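Local atomic coordinates of oxidoreductase (Methanosarcina mazei, PDB entry 3KA7), a protein that binds flavin-adenine dinucleotide and is probably an oxidoreductase of the flavin-containing amine oxidoreductase family. Residues Met56-Pro61 against Gly405-Glu410; Gly62-Cys67 against Val412-Met417. All coordinates share one frame; numbering follows the deposited sequence.

Interaction 1: Met56-Pro61 against Gly405-Glu410; sequences MLPNGP and GGIEVE. With FAD (flavin-adenine dinucleotide), chain B.
Glu410 meets Asn59 through a bent chain: CG stands opposite the carbonyl carbon, and the bend comes at chi2 (-65°), which brings the carboxylate against the turn Leu57-Gly60. There OE2 accepts the amide of Asn59 at 2.8 Å from Asn59 N; the donor comes from the anti side, 34° out of the carboxylate plane. Water 2 lies within bonding distance of Glu410 OE2 and 2.7 Å from the carbonyl O of Gly60, while Glu410 OE1 takes the amide of Leu65. With Glu410 replaced by an alanine, the amides of Asn59 and Leu65 would probably lose their carboxylate acceptor, and a gap would open against Pro58 CB. The turn is a type I beta turn, closed by Gly60 N on Leu57 O. The amide plane of Asn59 stands 50° from the carboxylate, with OD1 3.2 Å from Glu410 CG; the same OD1 reaches Ile407 N through water 1, and ND2 is bonded to the carbonyl of Gly186. Pro58 slides past Glu410 in the opposite direction: its CG lies 3.4 Å from Ile407 O and packs on Ile407 CG2, CB packs on CG of Glu410, and CD borders Val409 CG2. Leu57 crosses Val409, its CD2 3.8 Å from CG2 of Val409. The flavin's pyrimidine edge faces both segments. FAD N3 donates a weak bond to Met56 O (2.9 Å), and Val409 N donates a hydrogen bond to FAD O2, to be read with caution because the model crowds that oxygen. Glu408 brings its CB and bent chain against the flavin around N1. Two segments far apart in sequence thus hold the pyrimidine end of the isoalloxazine at the start of helix 408-421, part of the FAD site of this Rossmann-type flavoprotein.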
loop_
_atom_site.group_PDB
_atom_site.type_symbol
_atom_site.label_atom_id
_atom_site.label_comp_id
_atom_site.label_asym_id
_atom_site.label_seq_id
_atom_site.Cartn_x
_atom_site.Cartn_y
_atom_site.Cartn_z
HETATM N N MSE A 56 -0.604 -4.124 -8.114
HETATM C CA MSE A 56 -2.052 -4.043 -8.014
HETATM C C MSE A 56 -2.477 -2.730 -7.369
HETATM O O MSE A 56 -1.813 -2.252 -6.437
HETATM C CB MSE A 56 -2.560 -5.250 -7.206
HETATM C CG MSE A 56 -4.060 -5.394 -7.123
HETATM SE SE MSE A 56 -4.535 -7.067 -6.273
HETATM C CE MSE A 56 -4.741 -8.118 -7.914
ATOM N N LEU A 57 -3.555 -2.135 -7.887
ATOM C CA LEU A 57 -4.177 -0.945 -7.297
ATOM C C LEU A 57 -5.421 -1.364 -6.510
ATOM O O LEU A 57 -6.267 -2.103 -7.028
ATOM C CB LEU A 57 -4.597 0.054 -8.381
ATOM C CG LEU A 57 -3.506 0.618 -9.303
ATOM C CD1 LEU A 57 -4.078 1.691 -10.237
ATOM C CD2 LEU A 57 -2.352 1.172 -8.508
ATOM N N PRO A 58 -5.537 -0.900 -5.258
ATOM C CA PRO A 58 -6.656 -1.299 -4.406
ATOM C C PRO A 58 -8.032 -0.988 -5.015
ATOM O O PRO A 58 -8.985 -1.772 -4.840
ATOM C CB PRO A 58 -6.424 -0.480 -3.132
ATOM C CG PRO A 58 -4.940 -0.344 -3.073
ATOM C CD PRO A 58 -4.535 -0.111 -4.515
ATOM N N ASN A 59 -8.147 0.138 -5.713
ATOM C CA ASN A 59 -9.417 0.493 -6.349
ATOM C C ASN A 59 -9.354 0.454 -7.877
ATOM O O ASN A 59 -10.204 1.041 -8.561
ATOM C CB ASN A 59 -9.911 1.861 -5.872
ATOM C CG ASN A 59 -10.250 1.895 -4.392
ATOM O OD1 ASN A 59 -9.618 2.614 -3.624
ATOM N ND2 ASN A 59 -11.282 1.150 -3.988
ATOM N N GLY A 60 -8.335 -0.219 -8.404
ATOM C CA GLY A 60 -8.248 -0.506 -9.839
ATOM C C GLY A 60 -8.355 0.736 -10.698
ATOM O O GLY A 60 -7.744 1.761 -10.391
ATOM N N PRO A 61 -9.140 0.655 -11.788
ATOM C CA PRO A 61 -9.264 1.778 -12.707
ATOM C C PRO A 61 -10.183 2.881 -12.209
ATOM O O PRO A 61 -10.300 3.906 -12.873
ATOM C CB PRO A 61 -9.872 1.134 -13.960
ATOM C CG PRO A 61 -10.669 0.011 -13.441
ATOM C CD PRO A 61 -9.844 -0.544 -12.288
ATOM N N GLY A 405 -8.734 6.809 4.914
ATOM C CA GLY A 405 -9.687 5.903 4.276
ATOM C C GLY A 405 -9.260 5.286 2.958
ATOM O O GLY A 405 -9.944 4.401 2.446
ATOM N N GLY A 406 -8.149 5.750 2.386
ATOM C CA GLY A 406 -7.605 5.116 1.174
ATOM C C GLY A 406 -6.674 3.954 1.493
ATOM O O GLY A 406 -5.766 4.094 2.318
ATOM N N ILE A 407 -6.903 2.800 0.865
ATOM C CA ILE A 407 -6.016 1.648 1.039
ATOM C C ILE A 407 -4.712 1.937 0.292
ATOM O O ILE A 407 -4.747 2.265 -0.897
ATOM C CB ILE A 407 -6.643 0.376 0.424
ATOM C CG1 ILE A 407 -7.923 -0.025 1.156
ATOM C CG2 ILE A 407 -5.666 -0.783 0.453
ATOM C CD1 ILE A 407 -8.612 -1.261 0.544
ATOM N N GLU A 408 -3.575 1.851 0.984
ATOM C CA GLU A 408 -2.267 1.831 0.314
ATOM C C GLU A 408 -2.073 2.993 -0.671
ATOM O O GLU A 408 -2.214 4.147 -0.283
ATOM C CB GLU A 408 -2.042 0.479 -0.375
ATOM C CG GLU A 408 -2.206 -0.760 0.534
ATOM C CD GLU A 408 -1.084 -0.918 1.554
ATOM O OE1 GLU A 408 -0.051 -0.214 1.452
ATOM O OE2 GLU A 408 -1.228 -1.767 2.462
ATOM N N VAL A 409 -1.771 2.710 -1.939
ATOM C CA VAL A 409 -1.512 3.832 -2.873
ATOM C C VAL A 409 -2.709 4.744 -3.166
ATOM O O VAL A 409 -2.529 5.876 -3.607
ATOM C CB VAL A 409 -0.806 3.411 -4.189
ATOM C CG1 VAL A 409 0.522 2.712 -3.870
ATOM C CG2 VAL A 409 -1.706 2.530 -5.045
ATOM N N GLU A 410 -3.923 4.267 -2.913
ATOM C CA GLU A 410 -5.088 5.138 -3.032
ATOM C C GLU A 410 -4.985 6.228 -1.953
ATOM O O GLU A 410 -5.245 7.412 -2.204
ATOM C CB GLU A 410 -6.394 4.340 -2.907
ATOM C CG GLU A 410 -6.493 3.106 -3.809
ATOM C CD GLU A 410 -6.521 3.412 -5.304
ATOM O OE1 GLU A 410 -6.515 4.606 -5.693
ATOM O OE2 GLU A 410 -6.558 2.439 -6.092
HETATM P PA FAD B . 8.492 5.479 -1.367
HETATM O O1A FAD B . 8.749 5.353 0.112
HETATM O O2A FAD B . 8.226 4.195 -2.117
HETATM O O5B FAD B . 9.732 6.231 -2.054
HETATM C C5B FAD B . 10.560 7.087 -1.277
HETATM C C4B FAD B . 11.751 7.392 -2.191
HETATM O O4B FAD B . 12.632 8.323 -1.595
HETATM C C3B FAD B . 12.555 6.122 -2.480
HETATM O O3B FAD B . 12.675 5.922 -3.880
HETATM C C2B FAD B . 13.914 6.396 -1.832
HETATM O O2B FAD B . 14.992 5.798 -2.527
HETATM C C1B FAD B . 13.976 7.919 -1.840
HETATM N N9A FAD B . 14.810 8.513 -0.787
HETATM C C8A FAD B . 14.912 8.176 0.548
HETATM N N7A FAD B . 15.767 9.059 1.142
HETATM C C5A FAD B . 16.191 9.935 0.191
HETATM C C6A FAD B . 17.071 11.007 0.224
HETATM N N6A FAD B . 17.581 11.418 1.381
HETATM N N1A FAD B . 17.305 11.719 -0.935
HETATM C C2A FAD B . 16.691 11.373 -2.122
HETATM N N3A FAD B . 15.822 10.304 -2.155
HETATM C C4A FAD B . 15.593 9.606 -1.013
HETATM N N1 FAD B . 0.338 -0.645 -2.332
HETATM C C2 FAD B . -0.736 -0.840 -3.183
HETATM O O2 FAD B . -1.447 0.121 -3.506
HETATM N N3 FAD B . -1.017 -2.119 -3.639
HETATM C C4 FAD B . -0.239 -3.197 -3.253
HETATM O O4 FAD B . -0.483 -4.334 -3.655
HETATM C C4X FAD B . 0.835 -3.004 -2.396
HETATM N N5 FAD B . 1.607 -4.083 -1.989
HETATM C C5X FAD B . 2.683 -3.869 -1.145
HETATM C C6 FAD B . 3.480 -4.941 -0.740
HETATM C C7 FAD B . 4.574 -4.728 0.090
HETATM C C7M FAD B . 5.414 -5.907 0.514
HETATM C C8 FAD B . 4.859 -3.438 0.516
HETATM C C8M FAD B . 6.026 -3.167 1.421
HETATM C C9 FAD B . 4.061 -2.366 0.124
HETATM C C9A FAD B . 2.972 -2.579 -0.716
HETATM N N10 FAD B . 2.175 -1.512 -1.109
HETATM C C10 FAD B . 1.116 -1.718 -1.949
HETATM C "C1'" FAD B . 2.407 -0.133 -0.585
HETATM C "C2'" FAD B . 3.169 0.675 -1.642
HETATM O "O2'" FAD B . 4.249 -0.106 -2.148
HETATM C "C3'" FAD B . 3.688 1.961 -1.005
HETATM O "O3'" FAD B . 2.642 2.564 -0.252
HETATM C "C4'" FAD B . 4.217 3.010 -1.979
HETATM O "O4'" FAD B . 5.112 2.457 -2.923
HETATM C "C5'" FAD B . 4.978 4.035 -1.146
HETATM O "O5'" FAD B . 5.211 5.152 -1.968
HETATM P P FAD B . 5.758 6.505 -1.342
HETATM O O1P FAD B . 5.143 7.666 -2.083
HETATM O O2P FAD B . 5.593 6.548 0.164
HETATM O O3P FAD B . 7.332 6.555 -1.672
HETATM O O HOH W 1 -9.170 2.617 -0.753
HETATM O O HOH W 2 -7.131 3.699 -8.557
#

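Interaction 2: Gly62-Cys67 against Val412-Met417; sequences GGPLAC and VALGVM
Pro64 and Leu414 meet with the proline ring lying across the leucine's branch. From CB of Pro64 the nearest neighbours are CD2 of Leu414 and CB of Ala413, both at 4.0 Å; one atom further out, CG sits 3.8 Å from Leu414 CD2 and almost as near to Leu414 CG, and CD, where the ring turns back to the backbone, lies against OE1 of Glu410. Leu414 swings its CG beside its own backbone N (chi1 -71°), which brings the end of the side chain nearer to the ring than its CB direction alone would. The methyl of Ala413 faces the backbone of the other helix, 3.8 Å from Leu65 N, and also borders CB of Leu65. With so small a side chain at this point, the two helices come close, the CA atoms of Leu65 and Ala413 being 5.3 Å apart. The contact joins the first turn of helix 64-71, with Gly63 as its N-cap, to helix 408-421, which runs on from the flavin site in this FAD-binding fold; no hydrogen bond crosses between the two segments. The side chain of Leu65 touches Leu14 of helix 10-21, whose N-terminal part belongs to the dinucleotide-binding region. Beyond Ala413, selenomethionine Met417 stretches out from CG through SE, and its CE ends 3.4 Å from the carbonyl O of Pro64, with CB of Cys67 more loosely alongside at 4.4 Å.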
loop_
_atom_site.group_PDB
_atom_site.type_symbol
_atom_site.label_atom_id
_atom_site.label_comp_id
_atom_site.label_asym_id
_atom_site.label_seq_id
_atom_site.Cartn_x
_atom_site.Cartn_y
_atom_site.Cartn_z
ATOM N N GLY A 62 -10.832 2.686 -11.063
ATOM C CA GLY A 62 -11.831 3.654 -10.600
ATOM C C GLY A 62 -11.448 4.557 -9.436
ATOM O O GLY A 62 -12.223 5.439 -9.053
ATOM N N GLY A 63 -10.267 4.354 -8.860
ATOM C CA GLY A 63 -9.952 5.006 -7.584
ATOM C C GLY A 63 -9.136 6.274 -7.714
ATOM O O GLY A 63 -8.866 6.723 -8.821
ATOM N N PRO A 64 -8.730 6.855 -6.572
ATOM C CA PRO A 64 -7.994 8.120 -6.560
ATOM C C PRO A 64 -6.713 8.093 -7.390
ATOM O O PRO A 64 -6.380 9.102 -8.007
ATOM C CB PRO A 64 -7.652 8.313 -5.085
ATOM C CG PRO A 64 -8.761 7.608 -4.357
ATOM C CD PRO A 64 -9.054 6.392 -5.211
ATOM N N LEU A 65 -5.995 6.972 -7.405
ATOM C CA LEU A 65 -4.760 6.907 -8.197
ATOM C C LEU A 65 -5.073 6.944 -9.692
ATOM O O LEU A 65 -4.487 7.734 -10.444
ATOM C CB LEU A 65 -3.924 5.678 -7.848
ATOM C CG LEU A 65 -2.592 5.608 -8.607
ATOM C CD1 LEU A 65 -1.757 6.843 -8.303
ATOM C CD2 LEU A 65 -1.824 4.379 -8.234
ATOM N N ALA A 66 -6.015 6.104 -10.118
ATOM C CA ALA A 66 -6.405 6.067 -11.521
ATOM C C ALA A 66 -6.909 7.433 -11.942
ATOM O O ALA A 66 -6.620 7.902 -13.050
ATOM C CB ALA A 66 -7.474 4.997 -11.768
ATOM N N CYS A 67 -7.656 8.084 -11.055
ATOM C CA CYS A 67 -8.170 9.418 -11.350
ATOM C C CYS A 67 -7.050 10.450 -11.478
ATOM O O CYS A 67 -7.046 11.271 -12.401
ATOM C CB CYS A 67 -9.154 9.847 -10.273
ATOM S SG CYS A 67 -10.636 8.834 -10.285
ATOM N N VAL A 412 -2.101 7.185 -0.700
ATOM C CA VAL A 412 -0.996 8.030 -1.125
ATOM C C VAL A 412 -1.518 9.094 -2.085
ATOM O O VAL A 412 -1.221 10.281 -1.936
ATOM C CB VAL A 412 0.113 7.217 -1.820
ATOM C CG1 VAL A 412 1.137 8.163 -2.467
ATOM C CG2 VAL A 412 0.782 6.292 -0.822
ATOM N N ALA A 413 -2.329 8.670 -3.055
ATOM C CA ALA A 413 -2.901 9.612 -4.032
ATOM C C ALA A 413 -3.755 10.702 -3.361
ATOM O O ALA A 413 -3.612 11.892 -3.666
ATOM C CB ALA A 413 -3.715 8.847 -5.071
ATOM N N LEU A 414 -4.636 10.296 -2.445
ATOM C CA LEU A 414 -5.488 11.253 -1.730
ATOM C C LEU A 414 -4.649 12.302 -1.022
ATOM O O LEU A 414 -4.963 13.488 -1.059
ATOM C CB LEU A 414 -6.402 10.534 -0.736
ATOM C CG LEU A 414 -7.531 9.720 -1.363
ATOM C CD1 LEU A 414 -8.190 8.795 -0.335
ATOM C CD2 LEU A 414 -8.562 10.641 -2.008
ATOM N N GLY A 415 -3.572 11.862 -0.380
ATOM C CA GLY A 415 -2.661 12.794 0.287
ATOM C C GLY A 415 -2.016 13.790 -0.671
ATOM O O GLY A 415 -1.956 14.982 -0.381
ATOM N N VAL A 416 -1.529 13.316 -1.815
ATOM C CA VAL A 416 -0.915 14.216 -2.786
ATOM C C VAL A 416 -1.957 15.230 -3.260
ATOM O O VAL A 416 -1.668 16.418 -3.351
ATOM C CB VAL A 416 -0.315 13.459 -4.001
ATOM C CG1 VAL A 416 0.190 14.437 -5.055
ATOM C CG2 VAL A 416 0.816 12.531 -3.549
HETATM N N MSE A 417 -3.177 14.759 -3.523
HETATM C CA MSE A 417 -4.254 15.660 -3.956
HETATM C C MSE A 417 -4.488 16.755 -2.918
HETATM O O MSE A 417 -4.700 17.918 -3.260
HETATM C CB MSE A 417 -5.549 14.883 -4.188
HETATM C CG MSE A 417 -5.518 13.951 -5.389
HETATM SE SE MSE A 417 -7.143 12.871 -5.431
HETATM C CE MSE A 417 -7.127 12.328 -7.309
#

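How the interactions relate
Both interactions use helix 408-421, interaction 1 at its first turn and interaction 2 farther along, and their centres are 8 Å apart. The loop holding the turn Leu57-Gly60 leads through Pro61-Gly63 into helix 64-71, so residues 56-67 lie along the beginning of helix 408-421. Glu410 ties the two together: the hydrogen bond from Leu65 N to its OE1, 3.0 Å long, falls at the start of helix 64-71. Leu57 of interaction 1 and Leu65 of interaction 2 also pack tightly against each other. Interaction 1 touches the flavin directly; interaction 2 stands behind it, with the side chain of Leu65 about 6 Å from FAD.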